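Local coordinates for protein TetR family transcriptional regulator (Clostridium perfringens, PDB 6AZH) that probably regulates transcription as a dimeric TetR-family DNA-binding protein, with a putative role in controlling fatty acid metabolism genes, at residues A[121-124]-A[125-129]. Sequence-based numbering, arbitrary orientation.
Sequences KITE and YIEGI
Ile122 and Ile126, one helical turn apart, meet through single methyl groups: CG2 of Ile122 lies 3.7 Å from CD1 of Ile126, and the two side chains slant across each other. The first torsions explain the pairing. In Ile122 chi1 of -64° sets CG1 anti to the carbonyl carbon, which leaves CG2 anti to the backbone N and running on toward the next turn, whereas Ile126 sends its CG1 arm back, its CG1 passing 3.4 Å from Ile122 O. That carbonyl also accepts the bond from Ile126 N, 2.8 Å long. Ile122 O thus accepts the N-H of Ile126 while the CG1 methylene of the same residue lies against it.

Thr123 and Glu127 repeat the i to i+4 spacing on a more polar flank. The extended Glu127 chain slants across Thr123, bringing OE2 to 3.7 Å from the methyl CG2, a van der Waals approach; the hydroxyl OG1 instead bonds back to Arg119 O. Glu127 N donates a 2.8 Å hydrogen bond to Thr123 O; the CG of Glu127 also sits 3.4 Å from that oxygen. Tyr125 N reaches Lys121 O over a longer 3.3 Å. With its CG anti to the backbone N (chi1 177°), the Tyr125 ring leaves the turn for helices 50-74 and 79-96, where its OH is hydrogen-bonded to Gln90 OE1.

Helix 147-165 receives both isoleucines, while Thr123 packs on Ser167 of the second subunit. The segment illustrates an amphipathic alpha helix, here 113-138, built into the all-helical C-terminal domain of a TetR-family regulator.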
loop_
_atom_site.group_PDB
_atom_site.type_symbol
_atom_site.label_atom_id
_atom_site.label_comp_id
_atom_site.label_asym_id
_atom_site.label_seq_id
_atom_site.Cartn_x
_atom_site.Cartn_y
_atom_site.Cartn_z
ATOM N N LYS A 121 2.576 -5.318 14.394
ATOM C CA LYS A 121 3.525 -4.247 14.685
ATOM C C LYS A 121 3.087 -2.930 14.057
ATOM O O LYS A 121 3.219 -1.869 14.673
ATOM C CB LYS A 121 4.916 -4.626 14.183
ATOM C CG LYS A 121 5.888 -5.045 15.266
ATOM C CD LYS A 121 5.467 -6.323 15.935
ATOM C CE LYS A 121 6.686 -7.148 16.367
ATOM N NZ LYS A 121 7.440 -6.497 17.485
ATOM N N ILE A 122 2.582 -2.980 12.823
ATOM C CA ILE A 122 2.070 -1.775 12.175
ATOM C C ILE A 122 0.850 -1.252 12.921
ATOM O O ILE A 122 0.672 -0.035 13.081
ATOM C CB ILE A 122 1.762 -2.078 10.695
ATOM C CG1 ILE A 122 3.062 -2.447 9.951
ATOM C CG2 ILE A 122 1.025 -0.932 10.031
ATOM C CD1 ILE A 122 4.123 -1.364 9.962
ATOM N N THR A 123 -0.004 -2.162 13.394
ATOM C CA THR A 123 -1.193 -1.763 14.148
ATOM C C THR A 123 -0.813 -1.006 15.409
ATOM O O THR A 123 -1.434 0.015 15.736
ATOM C CB THR A 123 -2.037 -2.999 14.481
ATOM O OG1 THR A 123 -2.593 -3.520 13.271
ATOM C CG2 THR A 123 -3.190 -2.653 15.436
ATOM N N GLU A 124 0.212 -1.486 16.127
ATOM C CA GLU A 124 0.746 -0.739 17.263
ATOM C C GLU A 124 1.102 0.693 16.881
ATOM O O GLU A 124 0.791 1.640 17.617
ATOM C CB GLU A 124 1.978 -1.447 17.829
ATOM C CG GLU A 124 1.660 -2.711 18.613
ATOM C CD GLU A 124 2.911 -3.508 18.973
ATOM O OE1 GLU A 124 4.030 -2.970 18.838
ATOM O OE2 GLU A 124 2.772 -4.678 19.390
ATOM N N TYR A 125 1.762 0.878 15.737
ATOM C CA TYR A 125 2.061 2.230 15.280
ATOM C C TYR A 125 0.781 3.007 14.988
ATOM O O TYR A 125 0.639 4.166 15.399
ATOM C CB TYR A 125 2.962 2.188 14.042
ATOM C CG TYR A 125 3.247 3.556 13.463
ATOM C CD1 TYR A 125 4.268 4.347 13.977
ATOM C CD2 TYR A 125 2.493 4.065 12.413
ATOM C CE1 TYR A 125 4.529 5.584 13.464
ATOM C CE2 TYR A 125 2.750 5.314 11.896
ATOM C CZ TYR A 125 3.773 6.070 12.428
ATOM O OH TYR A 125 4.038 7.323 11.919
ATOM N N ILE A 126 -0.166 2.389 14.273
ATOM C CA ILE A 126 -1.390 3.094 13.883
ATOM C C ILE A 126 -2.216 3.491 15.108
ATOM O O ILE A 126 -2.923 4.508 15.085
ATOM C CB ILE A 126 -2.189 2.230 12.882
ATOM C CG1 ILE A 126 -1.425 2.127 11.562
ATOM C CG2 ILE A 126 -3.597 2.798 12.620
ATOM C CD1 ILE A 126 -2.012 1.148 10.590
ATOM N N GLU A 127 -2.113 2.731 16.204
ATOM C CA GLU A 127 -2.837 3.102 17.420
ATOM C C GLU A 127 -2.373 4.441 17.973
ATOM O O GLU A 127 -3.158 5.150 18.613
ATOM C CB GLU A 127 -2.683 2.010 18.481
ATOM C CG GLU A 127 -3.597 0.824 18.240
ATOM C CD GLU A 127 -3.171 -0.414 19.008
ATOM O OE1 GLU A 127 -2.170 -0.344 19.759
ATOM O OE2 GLU A 127 -3.839 -1.455 18.849
ATOM N N GLY A 128 -1.107 4.803 17.762
ATOM C CA GLY A 128 -0.671 6.137 18.149
ATOM C C GLY A 128 -1.387 7.223 17.366
ATOM O O GLY A 128 -1.782 8.248 17.929
ATOM N N ILE A 129 -1.565 7.010 16.055
ATOM C CA ILE A 129 -2.349 7.935 15.237
ATOM C C ILE A 129 -3.778 8.023 15.758
ATOM O O ILE A 129 -4.352 9.114 15.858
ATOM C CB ILE A 129 -2.322 7.514 13.750
ATOM C CG1 ILE A 129 -0.889 7.546 13.187
ATOM C CG2 ILE A 129 -3.270 8.411 12.906
ATOM C CD1 ILE A 129 -0.750 6.873 11.804
#